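Local coordinates for protein aldehyde dehydrogenase (Trypanosoma brucei, PDB 5MYP) that probably oxidises aldehydes to carboxylic acids with NAD+ as the electron acceptor, as other members of the aldehyde dehydrogenase family do, at residues 226-237 with 260-271; 287-296 with 339-349. All blocks are in the same frame, centred on the assembly; numbering follows the deposited sequence.

Interaction 1. Residues 226-237 with 260-271; sequences GKSPVVVDDTCA and IAPDYVVVEKSM. Unlike the reference sequence in segment 226-237: T235 (reference Ser).
K227 and D263 open this contact with a salt bridge, K227 NZ lying 2.7 Å from D263 OD1 and meeting it on the syn side, 18° out of the carboxylate plane. The lysine chain bends at chi3 and chi4 (70° and 69°), which curls its end round to OD1 of the aspartate. Both partners are buried; K227 NZ also donates to the carbonyls of V361 and E364, and D263 OD2 accepts from the backbone N of I366. Next to the salt bridge the backbone pairing begins, D263 N to S228 O at 2.9 Å, and it continues between the parallel strands 229-232 and 264-268 with V230 and V232 each giving an N-H and a C=O; the tightest of these is V266 N to V230 O, 2.8 Å. Y264 lays one ring face against P229, whose CB sits 4.1 Å from the ring centroid in an off-centre CH-pi contact, while its OH reaches a water that donates to K227 O. On the other face of the sheet V230 CG2 presses on P262 CB at 3.5 Å, and V232 meets V265 and V267. At the far end M271 CE touches D234 CB, 3.8 Å away. The pair forms a beta-alpha-beta crossover through helix 240-252. Its buried charge pair, satisfied by further backbone partners, is consistent with a firmly held N-terminal end of the strand pair; I260 follows the predicted catalytic C259.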
loop_
_atom_site.group_PDB
_atom_site.type_symbol
_atom_site.label_atom_id
_atom_site.label_comp_id
_atom_site.label_asym_id
_atom_site.label_seq_id
_atom_site.Cartn_x
_atom_site.Cartn_y
_atom_site.Cartn_z
ATOM N N GLY A 226 -15.138 3.998 11.878
ATOM C CA GLY A 226 -14.994 3.249 13.115
ATOM C C GLY A 226 -15.404 4.162 14.246
ATOM O O GLY A 226 -15.830 5.298 14.018
ATOM N N LYS A 227 -15.260 3.670 15.466
ATOM C CA LYS A 227 -15.676 4.399 16.650
ATOM C C LYS A 227 -14.456 5.036 17.295
ATOM O O LYS A 227 -13.766 4.391 18.084
ATOM C CB LYS A 227 -16.371 3.452 17.628
ATOM C CG LYS A 227 -17.637 2.809 17.078
ATOM C CD LYS A 227 -18.217 1.778 18.031
ATOM C CE LYS A 227 -18.818 2.404 19.285
ATOM N NZ LYS A 227 -20.054 3.190 19.016
ATOM N N SER A 228 -14.190 6.295 16.946
ATOM C CA SER A 228 -13.057 7.037 17.518
ATOM C C SER A 228 -13.330 7.370 18.988
ATOM O O SER A 228 -14.233 8.162 19.277
ATOM C CB SER A 228 -12.786 8.330 16.744
ATOM O OG SER A 228 -12.443 8.068 15.389
ATOM N N PRO A 229 -12.566 6.762 19.920
ATOM C CA PRO A 229 -12.805 7.023 21.337
ATOM C C PRO A 229 -12.147 8.311 21.822
ATOM O O PRO A 229 -11.122 8.728 21.275
ATOM C CB PRO A 229 -12.160 5.822 22.025
ATOM C CG PRO A 229 -11.062 5.412 21.116
ATOM C CD PRO A 229 -11.436 5.835 19.725
ATOM N N VAL A 230 -12.752 8.927 22.837
ATOM C CA VAL A 230 -12.141 10.029 23.572
ATOM C C VAL A 230 -11.889 9.548 24.995
ATOM O O VAL A 230 -12.831 9.254 25.732
ATOM C CB VAL A 230 -13.036 11.285 23.619
ATOM C CG1 VAL A 230 -12.329 12.419 24.361
ATOM C CG2 VAL A 230 -13.418 11.733 22.220
ATOM N N VAL A 231 -10.616 9.462 25.369
ATOM C CA VAL A 231 -10.223 9.100 26.723
ATOM C C VAL A 231 -9.990 10.395 27.504
ATOM O O VAL A 231 -9.254 11.267 27.048
ATOM C CB VAL A 231 -8.955 8.226 26.726
ATOM C CG1 VAL A 231 -8.530 7.878 28.149
ATOM C CG2 VAL A 231 -9.189 6.962 25.905
ATOM N N VAL A 232 -10.635 10.524 28.665
ATOM C CA VAL A 232 -10.451 11.685 29.542
ATOM C C VAL A 232 -10.053 11.165 30.918
ATOM O O VAL A 232 -10.824 10.444 31.550
ATOM C CB VAL A 232 -11.738 12.533 29.642
ATOM C CG1 VAL A 232 -11.523 13.750 30.543
ATOM C CG2 VAL A 232 -12.207 12.956 28.253
ATOM N N ASP A 233 -8.854 11.517 31.377
ATOM C CA ASP A 233 -8.351 11.029 32.665
ATOM C C ASP A 233 -8.728 11.990 33.808
ATOM O O ASP A 233 -9.580 12.856 33.622
ATOM C CB ASP A 233 -6.840 10.699 32.574
ATOM C CG ASP A 233 -5.930 11.916 32.701
ATOM O OD1 ASP A 233 -6.405 13.069 32.634
ATOM O OD2 ASP A 233 -4.709 11.700 32.873
ATOM N N ASP A 234 -8.101 11.820 34.972
ATOM C CA ASP A 234 -8.376 12.633 36.176
ATOM C C ASP A 234 -7.394 13.805 36.420
ATOM O O ASP A 234 -7.342 14.342 37.530
ATOM C CB ASP A 234 -8.447 11.721 37.419
ATOM C CG ASP A 234 -7.175 10.892 37.637
ATOM O OD1 ASP A 234 -6.282 10.887 36.759
ATOM O OD2 ASP A 234 -7.078 10.220 38.687
ATOM N N THR A 235 -6.646 14.215 35.393
ATOM C CA THR A 235 -5.673 15.313 35.515
ATOM C C THR A 235 -6.126 16.592 34.793
ATOM O O THR A 235 -5.338 17.532 34.672
ATOM C CB THR A 235 -4.277 14.889 34.991
ATOM O OG1 THR A 235 -4.346 14.584 33.590
ATOM C CG2 THR A 235 -3.761 13.669 35.756
ATOM N N CYS A 236 -7.391 16.633 34.349
ATOM C CA CYS A 236 -7.935 17.752 33.560
ATOM C C CYS A 236 -9.055 18.546 34.258
ATOM O O CYS A 236 -9.762 19.307 33.591
ATOM C CB CYS A 236 -8.471 17.229 32.214
ATOM S SG CYS A 236 -7.255 16.411 31.163
ATOM N N ALA A 237 -9.214 18.404 35.575
ATOM C CA ALA A 237 -10.287 19.115 36.300
ATOM C C ALA A 237 -10.282 20.624 36.031
ATOM O O ALA A 237 -11.328 21.208 35.751
ATOM C CB ALA A 237 -10.207 18.845 37.794
ATOM N N ILE A 260 -13.928 11.032 11.742
ATOM C CA ILE A 260 -13.045 11.270 12.893
ATOM C C ILE A 260 -13.768 12.032 14.021
ATOM O O ILE A 260 -13.131 12.609 14.902
ATOM C CB ILE A 260 -11.750 12.008 12.455
ATOM C CG1 ILE A 260 -12.059 13.309 11.692
ATOM C CG2 ILE A 260 -10.884 11.087 11.596
ATOM C CD1 ILE A 260 -10.844 14.148 11.373
ATOM N N ALA A 261 -15.101 12.017 14.011
ATOM C CA ALA A 261 -15.877 12.627 15.093
ATOM C C ALA A 261 -15.634 11.840 16.378
ATOM O O ALA A 261 -15.373 10.642 16.319
ATOM C CB ALA A 261 -17.361 12.635 14.770
ATOM N N PRO A 262 -15.706 12.513 17.543
ATOM C CA PRO A 262 -15.695 11.751 18.790
ATOM C C PRO A 262 -16.934 10.858 18.841
ATOM O O PRO A 262 -18.055 11.356 18.832
ATOM C CB PRO A 262 -15.705 12.838 19.878
ATOM C CG PRO A 262 -16.211 14.066 19.217
ATOM C CD PRO A 262 -15.840 13.965 17.770
ATOM N N ASP A 263 -16.722 9.546 18.824
ATOM C CA ASP A 263 -17.821 8.591 18.746
ATOM C C ASP A 263 -18.373 8.341 20.140
ATOM O O ASP A 263 -19.581 8.418 20.341
ATOM C CB ASP A 263 -17.366 7.286 18.092
ATOM C CG ASP A 263 -18.506 6.303 17.893
ATOM O OD1 ASP A 263 -18.853 5.593 18.863
ATOM O OD2 ASP A 263 -19.049 6.230 16.773
ATOM N N TYR A 264 -17.480 8.022 21.079
ATOM C CA TYR A 264 -17.833 7.841 22.490
ATOM C C TYR A 264 -16.702 8.304 23.401
ATOM O O TYR A 264 -15.571 8.496 22.949
ATOM C CB TYR A 264 -18.179 6.379 22.785
ATOM C CG TYR A 264 -17.030 5.396 22.635
ATOM C CD1 TYR A 264 -16.700 4.867 21.390
ATOM C CD2 TYR A 264 -16.288 4.979 23.740
ATOM C CE1 TYR A 264 -15.660 3.957 21.245
ATOM C CE2 TYR A 264 -15.245 4.066 23.605
ATOM C CZ TYR A 264 -14.939 3.556 22.355
ATOM O OH TYR A 264 -13.907 2.655 22.209
ATOM N N VAL A 265 -17.025 8.470 24.683
ATOM C CA VAL A 265 -16.075 8.925 25.701
ATOM C C VAL A 265 -15.846 7.820 26.738
ATOM O O VAL A 265 -16.789 7.135 27.143
ATOM C CB VAL A 265 -16.584 10.204 26.414
ATOM C CG1 VAL A 265 -15.629 10.638 27.520
ATOM C CG2 VAL A 265 -16.780 11.340 25.416
ATOM N N VAL A 266 -14.586 7.648 27.141
ATOM C CA VAL A 266 -14.217 6.818 28.287
ATOM C C VAL A 266 -13.572 7.762 29.297
ATOM O O VAL A 266 -12.440 8.215 29.100
ATOM C CB VAL A 266 -13.245 5.678 27.908
ATOM C CG1 VAL A 266 -13.051 4.730 29.089
ATOM C CG2 VAL A 266 -13.759 4.915 26.692
ATOM N N VAL A 267 -14.303 8.070 30.369
ATOM C CA VAL A 267 -13.881 9.087 31.343
ATOM C C VAL A 267 -13.530 8.430 32.680
ATOM O O VAL A 267 -14.168 7.457 33.082
ATOM C CB VAL A 267 -14.943 10.210 31.518
ATOM C CG1 VAL A 267 -16.292 9.667 31.973
ATOM C CG2 VAL A 267 -14.447 11.298 32.466
ATOM N N GLU A 268 -12.516 8.953 33.364
ATOM C CA GLU A 268 -12.140 8.428 34.676
ATOM C C GLU A 268 -13.342 8.598 35.615
ATOM O O GLU A 268 -13.993 9.646 35.611
ATOM C CB GLU A 268 -10.888 9.134 35.216
ATOM C CG GLU A 268 -10.158 8.388 36.332
ATOM C CD GLU A 268 -10.757 8.596 37.720
ATOM O OE1 GLU A 268 -11.442 9.617 37.952
ATOM O OE2 GLU A 268 -10.537 7.734 38.593
ATOM N N LYS A 269 -13.625 7.549 36.385
ATOM C CA LYS A 269 -14.854 7.415 37.198
ATOM C C LYS A 269 -15.246 8.686 37.974
ATOM O O LYS A 269 -16.405 9.107 37.947
ATOM C CB LYS A 269 -14.681 6.242 38.171
ATOM C CG LYS A 269 -15.941 5.770 38.884
ATOM C CD LYS A 269 -15.621 4.644 39.863
ATOM C CE LYS A 269 -14.676 5.095 40.977
ATOM N NZ LYS A 269 -14.730 4.233 42.192
ATOM N N SER A 270 -14.268 9.292 38.643
ATOM C CA SER A 270 -14.498 10.480 39.468
ATOM C C SER A 270 -14.811 11.762 38.678
ATOM O O SER A 270 -15.345 12.712 39.255
ATOM C CB SER A 270 -13.302 10.725 40.401
ATOM O OG SER A 270 -12.207 11.306 39.714
ATOM N N MET A 271 -14.484 11.786 37.382
ATOM C CA MET A 271 -14.699 12.955 36.527
ATOM C C MET A 271 -15.980 12.936 35.694
ATOM O O MET A 271 -16.233 13.893 34.961
ATOM C CB MET A 271 -13.499 13.121 35.576
ATOM C CG MET A 271 -12.150 13.287 36.257
ATOM S SD MET A 271 -12.060 14.876 37.103
ATOM C CE MET A 271 -10.864 14.505 38.384
HETATM O O HOH W 1 -15.422 8.282 15.072
HETATM O O HOH W 2 -13.327 2.152 19.546
#

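Interaction 2. Residues 287-296 with 339-349; sequences LGDKFLKVLK and EADEATLTIAP
L295 is the principal bump of this contact, a forked leucine set on the hairpin face formed by E339, D341, T346 and A348. With CG anti to the backbone N (chi1 -166°), the side chain leans from the helix toward the strands, and its two methyls part. CD1 enters the hollow beside D341 CB and T346 CG2, 4.0 and 3.8 Å away, whereas CD2 settles on A348 CB at 3.7 Å. E339 closes one side of the hollow, its side chain crossing the leucine at about a right angle, CB against L295 CG. The carboxylate of E339 is turned to R283, with which it forms a salt bridge. One turn earlier in the helix, F291 brings CZ to T346 CG2, and L292 CD2 loosely touches A348 CB. Just before helix 289-296, L287 CD1 presses on P349 CD of the proline ring at 3.5 Å, tighter than usual for two carbons. No hydrogen bond crosses between the segments; the hairpin holds its own shape by backbone bonds between D341 and T346 and from A348 to E339, with a G1 bulge at L345 and T346. Helix 289-296 thus packs against one side of the hairpin, A340 and I347 turn toward helix 319-328, and helix 240-252 lies beside L287 and P349.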
loop_
_atom_site.group_PDB
_atom_site.type_symbol
_atom_site.label_atom_id
_atom_site.label_comp_id
_atom_site.label_asym_id
_atom_site.label_seq_id
_atom_site.Cartn_x
_atom_site.Cartn_y
_atom_site.Cartn_z
ATOM N N LEU A 287 -24.897 26.009 20.315
ATOM C CA LEU A 287 -26.160 25.947 19.568
ATOM C C LEU A 287 -27.084 27.128 19.844
ATOM O O LEU A 287 -27.896 27.483 18.984
ATOM C CB LEU A 287 -26.894 24.639 19.864
ATOM C CG LEU A 287 -26.125 23.371 19.488
ATOM C CD1 LEU A 287 -26.909 22.133 19.878
ATOM C CD2 LEU A 287 -25.777 23.339 18.002
ATOM N N GLY A 288 -26.965 27.721 21.031
ATOM C CA GLY A 288 -27.809 28.846 21.434
ATOM C C GLY A 288 -29.110 28.397 22.074
ATOM O O GLY A 288 -29.637 27.333 21.754
ATOM N N ASP A 289 -29.632 29.241 22.960
ATOM C CA ASP A 289 -30.822 28.940 23.759
ATOM C C ASP A 289 -32.080 28.815 22.894
ATOM O O ASP A 289 -32.858 27.870 23.063
ATOM C CB ASP A 289 -31.012 30.027 24.833
ATOM C CG ASP A 289 -32.109 29.694 25.843
ATOM O OD1 ASP A 289 -32.184 28.541 26.323
ATOM O OD2 ASP A 289 -32.891 30.608 26.178
ATOM N N LYS A 290 -32.270 29.756 21.967
ATOM C CA LYS A 290 -33.482 29.787 21.139
ATOM C C LYS A 290 -33.637 28.535 20.273
ATOM O O LYS A 290 -34.730 27.968 20.202
ATOM C CB LYS A 290 -33.543 31.041 20.260
ATOM C CG LYS A 290 -34.882 31.202 19.550
ATOM C CD LYS A 290 -35.101 32.596 18.982
ATOM C CE LYS A 290 -36.426 32.658 18.243
ATOM N NZ LYS A 290 -36.869 34.052 17.977
ATOM N N PHE A 291 -32.552 28.110 19.626
ATOM C CA PHE A 291 -32.572 26.889 18.806
ATOM C C PHE A 291 -33.022 25.682 19.634
ATOM O O PHE A 291 -33.937 24.962 19.234
ATOM C CB PHE A 291 -31.199 26.621 18.169
ATOM C CG PHE A 291 -31.116 25.306 17.441
ATOM C CD1 PHE A 291 -31.642 25.171 16.161
ATOM C CD2 PHE A 291 -30.528 24.193 18.043
ATOM C CE1 PHE A 291 -31.570 23.954 15.489
ATOM C CE2 PHE A 291 -30.460 22.978 17.380
ATOM C CZ PHE A 291 -30.985 22.862 16.102
ATOM N N LEU A 292 -32.383 25.482 20.786
ATOM C CA LEU A 292 -32.704 24.355 21.666
ATOM C C LEU A 292 -34.133 24.420 22.209
ATOM O O LEU A 292 -34.837 23.415 22.199
ATOM C CB LEU A 292 -31.694 24.249 22.818
ATOM C CG LEU A 292 -30.291 23.765 22.436
ATOM C CD1 LEU A 292 -29.325 23.939 23.603
ATOM C CD2 LEU A 292 -30.324 22.319 21.964
ATOM N N LYS A 293 -34.560 25.602 22.654
ATOM C CA LYS A 293 -35.934 25.795 23.143
ATOM C C LYS A 293 -36.995 25.444 22.096
ATOM O O LYS A 293 -37.993 24.789 22.421
ATOM C CB LYS A 293 -36.154 27.233 23.623
ATOM C CG LYS A 293 -35.560 27.526 24.989
ATOM C CD LYS A 293 -35.663 29.010 25.296
ATOM C CE LYS A 293 -35.584 29.293 26.784
ATOM N NZ LYS A 293 -35.588 30.764 27.025
ATOM N N VAL A 294 -36.767 25.874 20.853
ATOM C CA VAL A 294 -37.694 25.595 19.747
ATOM C C VAL A 294 -37.714 24.099 19.427
ATOM O O VAL A 294 -38.784 23.513 19.255
ATOM C CB VAL A 294 -37.364 26.429 18.476
ATOM C CG1 VAL A 294 -38.219 26.005 17.285
ATOM C CG2 VAL A 294 -37.563 27.916 18.752
ATOM N N LEU A 295 -36.530 23.497 19.361
ATOM C CA LEU A 295 -36.403 22.058 19.125
ATOM C C LEU A 295 -37.028 21.217 20.248
ATOM O O LEU A 295 -37.668 20.198 19.968
ATOM C CB LEU A 295 -34.928 21.678 18.931
ATOM C CG LEU A 295 -34.596 20.302 18.364
ATOM C CD1 LEU A 295 -35.217 20.123 17.002
ATOM C CD2 LEU A 295 -33.092 20.161 18.304
ATOM N N LYS A 296 -36.840 21.651 21.495
ATOM C CA LYS A 296 -37.455 21.006 22.656
ATOM C C LYS A 296 -38.981 21.137 22.694
ATOM O O LYS A 296 -39.659 20.282 23.268
ATOM C CB LYS A 296 -36.887 21.590 23.950
ATOM C CG LYS A 296 -37.316 20.813 25.182
ATOM C CD LYS A 296 -37.083 19.322 25.002
ATOM C CE LYS A 296 -37.848 18.510 26.034
ATOM N NZ LYS A 296 -37.508 18.921 27.423
ATOM N N GLU A 339 -33.247 15.981 22.005
ATOM C CA GLU A 339 -34.254 16.739 21.263
ATOM C C GLU A 339 -34.105 16.427 19.779
ATOM O O GLU A 339 -32.975 16.338 19.272
ATOM C CB GLU A 339 -34.105 18.250 21.483
ATOM C CG GLU A 339 -34.004 18.689 22.943
ATOM C CD GLU A 339 -32.575 18.800 23.452
ATOM O OE1 GLU A 339 -31.675 18.159 22.867
ATOM O OE2 GLU A 339 -32.341 19.529 24.439
ATOM N N ALA A 340 -35.233 16.251 19.091
ATOM C CA ALA A 340 -35.218 15.908 17.671
ATOM C C ALA A 340 -36.474 16.348 16.927
ATOM O O ALA A 340 -37.520 16.572 17.533
ATOM C CB ALA A 340 -35.017 14.411 17.503
ATOM N N ASP A 341 -36.334 16.494 15.610
ATOM C CA ASP A 341 -37.451 16.773 14.704
ATOM C C ASP A 341 -37.251 15.952 13.431
ATOM O O ASP A 341 -36.293 16.182 12.681
ATOM C CB ASP A 341 -37.533 18.263 14.357
ATOM C CG ASP A 341 -38.697 18.581 13.437
ATOM O OD1 ASP A 341 -39.857 18.552 13.902
ATOM O OD2 ASP A 341 -38.451 18.851 12.243
ATOM N N GLU A 342 -38.162 15.009 13.191
ATOM C CA GLU A 342 -38.048 14.066 12.078
ATOM C C GLU A 342 -38.197 14.718 10.708
ATOM O O GLU A 342 -37.435 14.403 9.795
ATOM C CB GLU A 342 -39.082 12.943 12.232
ATOM C CG GLU A 342 -38.964 11.838 11.186
ATOM C CD GLU A 342 -39.663 10.547 11.574
ATOM O OE1 GLU A 342 -40.267 10.475 12.667
ATOM O OE2 GLU A 342 -39.596 9.594 10.775
ATOM N N ALA A 343 -39.165 15.622 10.569
ATOM C CA ALA A 343 -39.450 16.278 9.283
ATOM C C ALA A 343 -38.240 17.016 8.704
ATOM O O ALA A 343 -38.004 16.965 7.499
ATOM C CB ALA A 343 -40.626 17.236 9.425
ATOM N N THR A 344 -37.484 17.690 9.573
ATOM C CA THR A 344 -36.271 18.420 9.185
ATOM C C THR A 344 -34.971 17.638 9.455
ATOM O O THR A 344 -33.882 18.193 9.303
ATOM C CB THR A 344 -36.193 19.776 9.921
ATOM O OG1 THR A 344 -36.043 19.552 11.332
ATOM C CG2 THR A 344 -37.449 20.625 9.647
ATOM N N LEU A 345 -35.089 16.367 9.851
ATOM C CA LEU A 345 -33.947 15.480 10.131
ATOM C C LEU A 345 -32.928 16.121 11.093
ATOM O O LEU A 345 -31.718 16.119 10.849
ATOM C CB LEU A 345 -33.293 15.035 8.817
ATOM C CG LEU A 345 -34.180 14.260 7.831
ATOM C CD1 LEU A 345 -33.509 14.150 6.471
ATOM C CD2 LEU A 345 -34.518 12.876 8.373
ATOM N N THR A 346 -33.453 16.673 12.182
ATOM C CA THR A 346 -32.665 17.392 13.173
ATOM C C THR A 346 -32.584 16.552 14.437
ATOM O O THR A 346 -33.619 16.169 14.978
ATOM C CB THR A 346 -33.310 18.749 13.507
ATOM O OG1 THR A 346 -33.459 19.521 12.309
ATOM C CG2 THR A 346 -32.450 19.524 14.476
ATOM N N ILE A 347 -31.365 16.245 14.878
ATOM C CA ILE A 347 -31.126 15.608 16.177
ATOM C C ILE A 347 -30.043 16.411 16.901
ATOM O O ILE A 347 -28.916 16.504 16.420
ATOM C CB ILE A 347 -30.665 14.138 16.046
ATOM C CG1 ILE A 347 -31.693 13.305 15.269
ATOM C CG2 ILE A 347 -30.417 13.523 17.430
ATOM C CD1 ILE A 347 -31.241 11.891 14.961
ATOM N N ALA A 348 -30.388 16.994 18.048
ATOM C CA ALA A 348 -29.421 17.762 18.832
ATOM C C ALA A 348 -28.390 16.822 19.469
ATOM O O ALA A 348 -28.692 15.647 19.697
ATOM C CB ALA A 348 -30.123 18.574 19.910
ATOM N N PRO A 349 -27.172 17.329 19.756
ATOM C CA PRO A 349 -26.178 16.496 20.431
ATOM C C PRO A 349 -26.725 15.930 21.737
ATOM O O PRO A 349 -27.310 16.667 22.535
ATOM C CB PRO A 349 -25.006 17.453 20.682
ATOM C CG PRO A 349 -25.180 18.538 19.688
ATOM C CD PRO A 349 -26.656 18.679 19.483
#

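How the interactions relate
The two interactions reach the same mixed sheet but use it differently. Interaction 1 is a buried pairing of neighbouring strands in its interior, about 25 Å between centres from interaction 2, where a short helix lies against a hairpin toward one end of the sheet and the contact is only partly buried. Strand 370-376 stands between them, pairing with 264-268 on one side and with 346-353 on the other. Helix 240-252 is a further shared element, connecting the strands of interaction 1 and touching L287 and P349 of interaction 2. Backbone hydrogen bonds and a salt bridge dominate the first; the second relies on apolar contacts and lies away from the predicted active site.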